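Side-chain contacts in cysteine protease S273R (African swine fever virus pig/Kenya/KEN-50/1950, PDB 6LJ9), which probably cleaves the viral pp220 and pp62 polyproteins into core-shell proteins as a SUMO-1-like cysteine protease, and probably also blunts host innate immune signalling: residues G86-N90 with F91-E95; N125-M129 with V130-K134; Q139-G143 with K144-R148; D245-Y249 with T250-S254. All coordinates share one frame; numbering follows the deposited sequence.

Contact 1: residues G86-N90 with F91-E95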
loop_
_atom_site.group_PDB
_atom_site.type_symbol
_atom_site.label_atom_id
_atom_site.label_comp_id
_atom_site.label_asym_id
_atom_site.label_seq_id
_atom_site.Cartn_x
_atom_site.Cartn_y
_atom_site.Cartn_z
ATOM N N GLY B 86 -28.481 13.194 -7.371
ATOM C CA GLY B 86 -27.924 14.318 -8.100
ATOM C C GLY B 86 -26.587 13.979 -8.729
ATOM O O GLY B 86 -25.829 13.144 -8.229
ATOM N N LEU B 87 -26.297 14.645 -9.843
ATOM C CA LEU B 87 -25.092 14.346 -10.600
ATOM C C LEU B 87 -23.854 14.864 -9.880
ATOM O O LEU B 87 -23.874 15.911 -9.225
ATOM C CB LEU B 87 -25.164 14.962 -11.997
ATOM C CG LEU B 87 -26.373 14.600 -12.862
ATOM C CD1 LEU B 87 -26.125 14.986 -14.312
ATOM C CD2 LEU B 87 -26.698 13.122 -12.748
ATOM N N LEU B 88 -22.766 14.115 -10.021
ATOM C CA LEU B 88 -21.490 14.494 -9.435
ATOM C C LEU B 88 -20.844 15.618 -10.234
ATOM O O LEU B 88 -20.913 15.646 -11.466
ATOM C CB LEU B 88 -20.554 13.284 -9.383
ATOM C CG LEU B 88 -20.441 12.549 -8.048
ATOM C CD1 LEU B 88 -21.813 12.242 -7.470
ATOM C CD2 LEU B 88 -19.635 11.270 -8.214
ATOM N N THR B 89 -20.220 16.548 -9.523
ATOM C CA THR B 89 -19.467 17.629 -10.138
ATOM C C THR B 89 -17.976 17.306 -10.107
ATOM O O THR B 89 -17.536 16.328 -9.500
ATOM C CB THR B 89 -19.745 18.959 -9.428
ATOM O OG1 THR B 89 -19.268 18.891 -8.078
ATOM C CG2 THR B 89 -21.239 19.253 -9.414
ATOM N N ASN B 90 -17.195 18.148 -10.788
ATOM C CA ASN B 90 -15.746 17.983 -10.766
ATOM C C ASN B 90 -15.180 18.193 -9.369
ATOM O O ASN B 90 -14.126 17.639 -9.037
ATOM C CB ASN B 90 -15.091 18.946 -11.757
ATOM C CG ASN B 90 -15.797 20.288 -11.821
ATOM O OD1 ASN B 90 -16.687 20.574 -11.020
ATOM N ND2 ASN B 90 -15.401 21.119 -12.779
ATOM N N PHE B 91 -15.862 18.984 -8.538
ATOM C CA PHE B 91 -15.389 19.197 -7.174
ATOM C C PHE B 91 -15.633 17.969 -6.307
ATOM O O PHE B 91 -14.791 17.616 -5.474
ATOM C CB PHE B 91 -16.064 20.426 -6.568
ATOM C CG PHE B 91 -15.845 21.687 -7.351
ATOM C CD1 PHE B 91 -14.613 22.322 -7.337
ATOM C CD2 PHE B 91 -16.872 22.244 -8.095
ATOM C CE1 PHE B 91 -14.409 23.484 -8.055
ATOM C CE2 PHE B 91 -16.674 23.406 -8.816
ATOM C CZ PHE B 91 -15.441 24.028 -8.796
ATOM N N ASN B 92 -16.781 17.308 -6.485
ATOM C CA ASN B 92 -17.062 16.098 -5.718
ATOM C C ASN B 92 -16.051 15.005 -6.030
ATOM O O ASN B 92 -15.647 14.246 -5.140
ATOM C CB ASN B 92 -18.481 15.606 -6.009
ATOM C CG ASN B 92 -19.522 16.695 -5.854
ATOM O OD1 ASN B 92 -20.246 17.012 -6.797
ATOM N ND2 ASN B 92 -19.603 17.272 -4.661
ATOM N N ILE B 93 -15.625 14.913 -7.289
ATOM C CA ILE B 93 -14.703 13.859 -7.696
ATOM C C ILE B 93 -13.271 14.207 -7.305
ATOM O O ILE B 93 -12.517 13.344 -6.846
ATOM C CB ILE B 93 -14.839 13.605 -9.206
ATOM C CG1 ILE B 93 -16.257 13.135 -9.534
ATOM C CG2 ILE B 93 -13.806 12.594 -9.675
ATOM C CD1 ILE B 93 -16.550 13.051 -11.013
ATOM N N ASP B 94 -12.876 15.470 -7.478
ATOM C CA ASP B 94 -11.513 15.873 -7.147
ATOM C C ASP B 94 -11.244 15.715 -5.656
ATOM O O ASP B 94 -10.210 15.171 -5.252
ATOM C CB ASP B 94 -11.273 17.318 -7.584
ATOM C CG ASP B 94 -9.807 17.704 -7.541
ATOM O OD1 ASP B 94 -8.995 17.030 -8.208
ATOM O OD2 ASP B 94 -9.470 18.687 -6.848
ATOM N N GLU B 95 -12.174 16.183 -4.823
ATOM C CA GLU B 95 -11.998 16.105 -3.379
ATOM C C GLU B 95 -12.114 14.680 -2.853
ATOM O O GLU B 95 -11.613 14.394 -1.762
ATOM C CB GLU B 95 -13.014 17.015 -2.690
ATOM C CG GLU B 95 -12.852 18.482 -3.060
ATOM C CD GLU B 95 -14.053 19.319 -2.674
ATOM O OE1 GLU B 95 -14.924 18.807 -1.941
ATOM O OE2 GLU B 95 -14.129 20.489 -3.108
#
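T89 and N92 trade bonds between side chain and backbone at the start of helix 90-103. One half of this exchange is the bond from T89 N to N92 OD1, 2.8 Å long and nearly straight at 161°, arriving in the plane of the amide on an oxygen lone pair. In the other direction N92 N reaches T89 OG1 at 3.4 Å, a weak bond. With OG1 set between its own N and carbonyl carbon (chi1 64°), T89 brings its hydroxyl forward to the amide of N92; a short, branched hydroxyl residue suits this place because it can accept from the helix without a long chain to order. N92 ND2 is held separately by P79 O.

Backbone bonds then begin the helix: I93 N donates to T89 O at 3.2 Å, and D94 N to N90 O at 2.9 Å.

Apolar contact lies on the buried side, where L88 CD2 meets I93 CG1 at 4.1 Å, the two chains crossing at about a right angle. Both also rest on L237 of helix 232-244, a place for branched aliphatic residues. On the outer side the N90 amide lies over one face of the F91 ring, the planes 60° apart, and F112 also meets this ring.

The side chain of L88 is about 7 Å from that of C232, the inferred nucleophile, which puts the start of this helix close to the active site. Taken together, T89 and N92 form a capping box, with T89 as N-cap.

Contact 2: residues N125-M129 with V130-K134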
loop_
_atom_site.group_PDB
_atom_site.type_symbol
_atom_site.label_atom_id
_atom_site.label_comp_id
_atom_site.label_asym_id
_atom_site.label_seq_id
_atom_site.Cartn_x
_atom_site.Cartn_y
_atom_site.Cartn_z
ATOM N N ASN B 125 1.834 21.790 -19.398
ATOM C CA ASN B 125 2.465 20.776 -18.564
ATOM C C ASN B 125 1.561 19.551 -18.513
ATOM O O ASN B 125 0.398 19.651 -18.106
ATOM C CB ASN B 125 2.737 21.309 -17.158
ATOM C CG ASN B 125 1.602 22.163 -16.628
ATOM O OD1 ASN B 125 1.732 23.381 -16.508
ATOM N ND2 ASN B 125 0.479 21.529 -16.313
ATOM N N GLN B 126 2.092 18.410 -18.929
ATOM C CA GLN B 126 1.363 17.153 -18.949
ATOM C C GLN B 126 1.927 16.204 -17.901
ATOM O O GLN B 126 3.007 16.420 -17.345
ATOM C CB GLN B 126 1.430 16.507 -20.337
ATOM C CG GLN B 126 0.835 17.345 -21.445
ATOM C CD GLN B 126 1.129 16.770 -22.814
ATOM O OE1 GLN B 126 2.062 15.985 -22.981
ATOM N NE2 GLN B 126 0.333 17.155 -23.800
ATOM N N VAL B 127 1.180 15.141 -17.641
ATOM C CA VAL B 127 1.633 14.107 -16.723
ATOM C C VAL B 127 2.503 13.118 -17.486
ATOM O O VAL B 127 2.241 12.801 -18.653
ATOM C CB VAL B 127 0.434 13.417 -16.045
ATOM C CG1 VAL B 127 -0.318 12.516 -17.022
ATOM C CG2 VAL B 127 0.884 12.641 -14.821
ATOM N N ASP B 128 3.569 12.655 -16.841
ATOM C CA ASP B 128 4.467 11.652 -17.405
ATOM C C ASP B 128 4.376 10.419 -16.518
ATOM O O ASP B 128 4.829 10.442 -15.369
ATOM C CB ASP B 128 5.898 12.184 -17.491
ATOM C CG ASP B 128 6.805 11.308 -18.342
ATOM O OD1 ASP B 128 6.574 10.083 -18.409
ATOM O OD2 ASP B 128 7.757 11.850 -18.945
HETATM N N MSE B 129 3.787 9.351 -17.048
HETATM C CA MSE B 129 3.498 8.154 -16.262
HETATM C C MSE B 129 4.766 7.513 -15.707
HETATM O O MSE B 129 4.739 6.884 -14.649
HETATM C CB MSE B 129 2.721 7.139 -17.102
HETATM C CG MSE B 129 1.815 6.231 -16.285
HETATM SE SE MSE B 129 0.555 7.243 -15.192
HETATM C CE MSE B 129 -0.322 8.261 -16.605
ATOM N N VAL B 130 5.879 7.675 -16.425
ATOM C CA VAL B 130 7.162 7.201 -15.914
ATOM C C VAL B 130 7.594 8.034 -14.714
ATOM O O VAL B 130 8.047 7.494 -13.697
ATOM C CB VAL B 130 8.225 7.219 -17.026
ATOM C CG1 VAL B 130 9.590 6.852 -16.461
ATOM C CG2 VAL B 130 7.836 6.267 -18.140
ATOM N N LYS B 131 7.467 9.360 -14.812
ATOM C CA LYS B 131 7.780 10.211 -13.669
ATOM C C LYS B 131 6.806 9.973 -12.521
ATOM O O LYS B 131 7.169 10.148 -11.352
ATOM C CB LYS B 131 7.771 11.684 -14.085
ATOM C CG LYS B 131 8.731 12.032 -15.216
ATOM C CD LYS B 131 8.590 13.490 -15.635
ATOM C CE LYS B 131 9.452 14.414 -14.792
ATOM N NZ LYS B 131 10.881 14.339 -15.200
ATOM N N VAL B 132 5.572 9.571 -12.832
ATOM C CA VAL B 132 4.626 9.182 -11.788
ATOM C C VAL B 132 5.135 7.949 -11.054
ATOM O O VAL B 132 5.113 7.882 -9.820
ATOM C CB VAL B 132 3.229 8.942 -12.389
ATOM C CG1 VAL B 132 2.304 8.312 -11.358
ATOM C CG2 VAL B 132 2.646 10.242 -12.898
ATOM N N TYR B 133 5.609 6.955 -11.809
ATOM C CA TYR B 133 6.113 5.732 -11.198
ATOM C C TYR B 133 7.381 5.997 -10.394
ATOM O O TYR B 133 7.585 5.400 -9.330
ATOM C CB TYR B 133 6.367 4.682 -12.279
ATOM C CG TYR B 133 6.703 3.310 -11.746
ATOM C CD1 TYR B 133 5.702 2.389 -11.462
ATOM C CD2 TYR B 133 8.022 2.930 -11.533
ATOM C CE1 TYR B 133 6.006 1.132 -10.977
ATOM C CE2 TYR B 133 8.334 1.678 -11.049
ATOM C CZ TYR B 133 7.325 0.782 -10.773
ATOM O OH TYR B 133 7.644 -0.466 -10.290
ATOM N N LYS B 134 8.241 6.890 -10.883
ATOM C CA LYS B 134 9.498 7.192 -10.211
ATOM C C LYS B 134 9.336 8.151 -9.039
ATOM O O LYS B 134 10.288 8.331 -8.272
ATOM C CB LYS B 134 10.499 7.775 -11.211
ATOM C CG LYS B 134 11.115 6.750 -12.148
ATOM C CD LYS B 134 12.120 7.404 -13.081
ATOM C CE LYS B 134 13.214 6.431 -13.490
ATOM N NZ LYS B 134 12.662 5.208 -14.134
#
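A chi1 of -167° places D128 CG opposite the residue's own N and carries the carboxylate beside V130, while K131 (chi1 -57°) sends its CG back toward D128. The first torsion lets D128 OD1 accept from V130 N at 3.2 Å, the donor on the anti side of the carboxylate and 29° out of its plane. D128 is thus the N-cap, where a short acidic chain can reach a first-turn amide and probably interact favourably with the positive end of the helix dipole. The second torsion lays K131 CD against D128 CB at 3.5 Å. Only the aliphatic stem touches, because the lysine bends at chi3 and chi4; NZ stays 5.5 Å from D128 OD2, with a long, weak ion pair to E136.

Backbone bonds complete the turn, V132 N to D128 O at 2.8 Å and Y133 N to M129 O at 3.0 Å. On the buried side V127 CG2 touches V132 CG2 at 3.5 Å; compact valines and an unbranched, flexible methionine (M129, here labelled as selenomethionine) fill such a place well.

V127 and V132 rest on F108 of strand 107-109, whereas M129 packs on W200, V204 and L208 of helix 195-208, so helix 129-134 joins these two elements.

Contact 3: residues Q139-G143 with K144-R148; sequences QYVEG and KAVKR
The guanidinium of R148 has V141 CG2 over one face, 3.9 Å above the plane and offset toward its rim, while the amide of Q139 stands almost perpendicular to it, the planes 87° apart. R148 NE gives Q139 OE1 a weak bond of 3.1 Å, bent to 130°. Water 1 lies 3.0 Å from Q139 OE1, to which it can donate, and accepts from R148 N. Both flat groups have stronger partners elsewhere: Q139 NE2 donates to N109 OD1, and R148 NH2 to A101 O. An amide suits the buried Q139 because it can accept and donate at once. Obliquely to the Y140 ring, A145 CB lies 3.9 Å from CE2, alanine being small enough to fit beside it.

These groups belong to a beta hairpin. Q139 with V146 and V141 with K144 are hydrogen-bonded pairs, and Y140 with A145 is the non-hydrogen-bonded pair between them. E142, at positive phi, and G143 form the two-residue turn, of type II' character.

Strands 139-141 and 144-146 make a two-stranded sheet of their own. V141 packs on A101 and I102 of helix 90-103, and Q139 and R148 both bond to F107 O of strand 107-109.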
loop_
_atom_site.group_PDB
_atom_site.type_symbol
_atom_site.label_atom_id
_atom_site.label_comp_id
_atom_site.label_asym_id
_atom_site.label_seq_id
_atom_site.Cartn_x
_atom_site.Cartn_y
_atom_site.Cartn_z
ATOM N N GLN B 139 1.474 15.680 -7.131
ATOM C CA GLN B 139 0.071 15.413 -6.861
ATOM C C GLN B 139 -0.332 16.173 -5.606
ATOM O O GLN B 139 0.512 16.665 -4.852
ATOM C CB GLN B 139 -0.197 13.913 -6.696
ATOM C CG GLN B 139 0.395 13.302 -5.441
ATOM C CD GLN B 139 0.150 11.811 -5.364
ATOM O OE1 GLN B 139 1.083 11.014 -5.450
ATOM N NE2 GLN B 139 -1.111 11.424 -5.209
ATOM N N TYR B 140 -1.636 16.270 -5.379
ATOM C CA TYR B 140 -2.168 17.081 -4.289
ATOM C C TYR B 140 -2.945 16.182 -3.336
ATOM O O TYR B 140 -4.087 15.799 -3.609
ATOM C CB TYR B 140 -3.012 18.225 -4.836
ATOM C CG TYR B 140 -2.159 19.250 -5.547
ATOM C CD1 TYR B 140 -1.861 19.119 -6.898
ATOM C CD2 TYR B 140 -1.619 20.328 -4.860
ATOM C CE1 TYR B 140 -1.067 20.045 -7.547
ATOM C CE2 TYR B 140 -0.825 21.260 -5.500
ATOM C CZ TYR B 140 -0.551 21.114 -6.843
ATOM O OH TYR B 140 0.241 22.040 -7.483
ATOM N N VAL B 141 -2.301 15.847 -2.220
ATOM C CA VAL B 141 -2.879 15.038 -1.156
ATOM C C VAL B 141 -3.229 15.970 -0.006
ATOM O O VAL B 141 -2.388 16.770 0.427
ATOM C CB VAL B 141 -1.904 13.935 -0.707
ATOM C CG1 VAL B 141 -2.505 13.119 0.416
ATOM C CG2 VAL B 141 -1.538 13.046 -1.886
ATOM N N GLU B 142 -4.461 15.863 0.487
ATOM C CA GLU B 142 -5.055 16.853 1.397
ATOM C C GLU B 142 -5.026 18.179 0.639
ATOM O O GLU B 142 -5.502 18.231 -0.507
ATOM C CB GLU B 142 -4.345 16.846 2.748
ATOM C CG GLU B 142 -4.072 15.459 3.310
ATOM C CD GLU B 142 -3.645 15.490 4.765
ATOM O OE1 GLU B 142 -4.085 16.401 5.494
ATOM O OE2 GLU B 142 -2.867 14.602 5.177
ATOM N N GLY B 143 -4.489 19.252 1.209
ATOM C CA GLY B 143 -4.318 20.487 0.471
ATOM C C GLY B 143 -2.852 20.799 0.261
ATOM O O GLY B 143 -2.450 21.967 0.239
ATOM N N LYS B 144 -2.045 19.753 0.093
ATOM C CA LYS B 144 -0.596 19.870 0.077
ATOM C C LYS B 144 -0.021 19.182 -1.152
ATOM O O LYS B 144 -0.448 18.082 -1.519
ATOM C CB LYS B 144 0.004 19.259 1.350
ATOM C CG LYS B 144 1.513 19.149 1.344
ATOM C CD LYS B 144 2.019 18.554 2.645
ATOM C CE LYS B 144 3.517 18.344 2.592
ATOM N NZ LYS B 144 4.226 19.605 2.252
ATOM N N ALA B 145 0.948 19.840 -1.785
ATOM C CA ALA B 145 1.654 19.246 -2.911
ATOM C C ALA B 145 2.555 18.114 -2.432
ATOM O O ALA B 145 3.192 18.211 -1.380
ATOM C CB ALA B 145 2.480 20.305 -3.638
ATOM N N VAL B 146 2.611 17.040 -3.214
ATOM C CA VAL B 146 3.300 15.819 -2.806
ATOM C C VAL B 146 3.945 15.182 -4.029
ATOM O O VAL B 146 3.335 15.103 -5.099
ATOM C CB VAL B 146 2.329 14.839 -2.110
ATOM C CG1 VAL B 146 2.837 13.410 -2.204
ATOM C CG2 VAL B 146 2.125 15.232 -0.655
ATOM N N LYS B 147 5.189 14.729 -3.866
ATOM C CA LYS B 147 5.873 13.908 -4.858
ATOM C C LYS B 147 6.265 12.595 -4.200
ATOM O O LYS B 147 7.001 12.590 -3.207
ATOM C CB LYS B 147 7.105 14.617 -5.424
ATOM C CG LYS B 147 6.796 15.945 -6.085
ATOM C CD LYS B 147 7.696 16.211 -7.283
ATOM C CE LYS B 147 9.165 16.147 -6.909
ATOM N NZ LYS B 147 9.976 17.127 -7.687
ATOM N N ARG B 148 5.774 11.487 -4.752
ATOM C CA ARG B 148 5.987 10.172 -4.164
ATOM C C ARG B 148 5.841 9.125 -5.255
ATOM O O ARG B 148 5.098 9.343 -6.219
ATOM C CB ARG B 148 4.987 9.908 -3.029
ATOM C CG ARG B 148 3.540 9.877 -3.487
ATOM C CD ARG B 148 2.584 9.718 -2.319
ATOM N NE ARG B 148 1.217 9.477 -2.772
ATOM C CZ ARG B 148 0.167 9.371 -1.964
ATOM N NH1 ARG B 148 0.321 9.489 -0.652
ATOM N NH2 ARG B 148 -1.038 9.148 -2.469
HETATM O O HOH W 1 3.458 12.212 -6.742
#

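Contact 4: residues D245-Y249 with T250-S254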
loop_
_atom_site.group_PDB
_atom_site.type_symbol
_atom_site.label_atom_id
_atom_site.label_comp_id
_atom_site.label_asym_id
_atom_site.label_seq_id
_atom_site.Cartn_x
_atom_site.Cartn_y
_atom_site.Cartn_z
ATOM N N ASP B 245 -8.623 -1.591 -4.383
ATOM C CA ASP B 245 -8.760 -2.730 -3.487
ATOM C C ASP B 245 -8.573 -4.062 -4.200
ATOM O O ASP B 245 -8.987 -5.102 -3.673
ATOM C CB ASP B 245 -10.116 -2.693 -2.782
ATOM C CG ASP B 245 -10.197 -1.598 -1.743
ATOM O OD1 ASP B 245 -9.131 -1.171 -1.247
ATOM O OD2 ASP B 245 -11.321 -1.162 -1.421
ATOM N N ASN B 246 -7.968 -4.044 -5.390
ATOM C CA ASN B 246 -7.534 -5.244 -6.098
ATOM C C ASN B 246 -8.700 -6.094 -6.589
ATOM O O ASN B 246 -8.616 -7.324 -6.604
ATOM C CB ASN B 246 -6.584 -6.085 -5.237
ATOM C CG ASN B 246 -5.180 -5.511 -5.192
ATOM O OD1 ASN B 246 -4.373 -5.748 -6.094
ATOM N ND2 ASN B 246 -4.882 -4.747 -4.147
ATOM N N VAL B 247 -9.795 -5.456 -6.991
ATOM C CA VAL B 247 -10.828 -6.136 -7.765
ATOM C C VAL B 247 -10.414 -6.080 -9.230
ATOM O O VAL B 247 -10.231 -4.994 -9.791
ATOM C CB VAL B 247 -12.208 -5.495 -7.551
ATOM C CG1 VAL B 247 -13.243 -6.138 -8.469
ATOM C CG2 VAL B 247 -12.633 -5.622 -6.095
ATOM N N SER B 248 -10.250 -7.248 -9.847
ATOM C CA SER B 248 -9.765 -7.306 -11.220
ATOM C C SER B 248 -10.746 -6.633 -12.173
ATOM O O SER B 248 -11.957 -6.601 -11.936
ATOM C CB SER B 248 -9.536 -8.758 -11.643
ATOM O OG SER B 248 -9.094 -8.833 -12.989
ATOM N N TYR B 249 -10.206 -6.081 -13.264
ATOM C CA TYR B 249 -11.051 -5.471 -14.285
ATOM C C TYR B 249 -11.947 -6.492 -14.970
ATOM O O TYR B 249 -12.982 -6.115 -15.532
ATOM C CB TYR B 249 -10.191 -4.743 -15.325
ATOM C CG TYR B 249 -9.142 -5.608 -16.001
ATOM C CD1 TYR B 249 -9.499 -6.571 -16.940
ATOM C CD2 TYR B 249 -7.796 -5.446 -15.714
ATOM C CE1 TYR B 249 -8.547 -7.354 -17.560
ATOM C CE2 TYR B 249 -6.835 -6.226 -16.332
ATOM C CZ TYR B 249 -7.217 -7.177 -17.253
ATOM O OH TYR B 249 -6.261 -7.953 -17.867
ATOM N N THR B 250 -11.565 -7.773 -14.941
ATOM C CA THR B 250 -12.383 -8.823 -15.535
ATOM C C THR B 250 -13.750 -8.937 -14.872
ATOM O O THR B 250 -14.691 -9.416 -15.512
ATOM C CB THR B 250 -11.662 -10.172 -15.445
ATOM O OG1 THR B 250 -11.646 -10.614 -14.081
ATOM C CG2 THR B 250 -10.225 -10.054 -15.947
ATOM N N HIS B 251 -13.875 -8.524 -13.607
ATOM C CA HIS B 251 -15.184 -8.516 -12.957
ATOM C C HIS B 251 -16.111 -7.504 -13.613
ATOM O O HIS B 251 -17.304 -7.773 -13.802
ATOM C CB HIS B 251 -15.035 -8.209 -11.465
ATOM C CG HIS B 251 -16.256 -8.522 -10.654
ATOM N ND1 HIS B 251 -16.332 -9.614 -9.816
ATOM C CD2 HIS B 251 -17.444 -7.881 -10.545
ATOM C CE1 HIS B 251 -17.516 -9.636 -9.230
ATOM N NE2 HIS B 251 -18.210 -8.596 -9.656
ATOM N N PHE B 252 -15.583 -6.330 -13.966
ATOM C CA PHE B 252 -16.364 -5.322 -14.670
ATOM C C PHE B 252 -16.618 -5.695 -16.124
ATOM O O PHE B 252 -17.427 -5.033 -16.783
ATOM C CB PHE B 252 -15.654 -3.967 -14.607
ATOM C CG PHE B 252 -15.514 -3.415 -13.214
ATOM C CD1 PHE B 252 -14.512 -3.869 -12.371
ATOM C CD2 PHE B 252 -16.373 -2.431 -12.755
ATOM C CE1 PHE B 252 -14.378 -3.361 -11.093
ATOM C CE2 PHE B 252 -16.241 -1.915 -11.479
ATOM C CZ PHE B 252 -15.242 -2.382 -10.647
ATOM N N ILE B 253 -15.951 -6.728 -16.631
ATOM C CA ILE B 253 -16.138 -7.151 -18.012
ATOM C C ILE B 253 -17.216 -8.226 -18.139
ATOM O O ILE B 253 -17.934 -8.266 -19.144
ATOM C CB ILE B 253 -14.796 -7.637 -18.592
ATOM C CG1 ILE B 253 -13.811 -6.471 -18.722
ATOM C CG2 ILE B 253 -14.987 -8.327 -19.939
ATOM C CD1 ILE B 253 -12.478 -6.857 -19.335
ATOM N N SER B 254 -17.368 -9.089 -17.131
ATOM C CA SER B 254 -18.224 -10.261 -17.255
ATOM C C SER B 254 -19.463 -10.241 -16.372
ATOM O O SER B 254 -20.437 -10.925 -16.700
ATOM C CB SER B 254 -17.422 -11.533 -16.946
ATOM O OG SER B 254 -16.797 -11.444 -15.678
#
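The loop between helices 232-244 and 249-254 of the Ulp1-like catalytic domain brings S248 to the hydroxyl of T250 as the chain enters the second helix. S248 OG and T250 OG1 lie 3.3 Å apart in a weak hydrogen bond that either could donate. S248, its OG anti to the backbone N (chi1 179°), extends that hydroxyl over the first turn; small hydroxyl residues suit a partly exposed helix start. H251 N donates to S248 O at 3.2 Å, from well above the carbonyl plane.

Just upstream, N246 takes positive phi as the C-prime residue of the Schellman motif that ends helix 232-244, a conformation asparagine tolerates better than most residues. The chain leaves the helix here and runs on to the next.

Beyond that turn V247 CG1 approaches the F252 ring obliquely, 4.0 Å from CE1, and touches H251 CB at 4.1 Å. S248 O lies at the ring's edge, in its plane, 3.8 Å from CD1. A large aromatic fits here because F252 also meets Y239 and F186 edge-to-face. At the edge of the Y249 ring, I253 CD1 approaches CD1 of the tyrosine at 3.8 Å, and both residues pack on strand 215-220. Y249 also packs on D179 of the second subunit.

Along the chain the four contacts come in series. Contacts 2 and 3 are the nearest pair, centres 14 Å apart; helix 129-134 and strand 139-141 follow each other in the chain. Contact 3 packs farther along the same helix, 90-103, whose start is contact 1; their centres are 19 Å apart. Contact 1 packs on the first half of helix 232-244 (P234, L237), contact 4 on its second half and the loop that follows. Contact 1 lies near the inferred nucleophile C232, whereas contacts 2 and 3 lie away from the annotated sites. Contacts 2 and 4 are 25 Å apart within one chain, yet Y133 of one subunit packs on N246 of the other, placing part of each at the subunit interface.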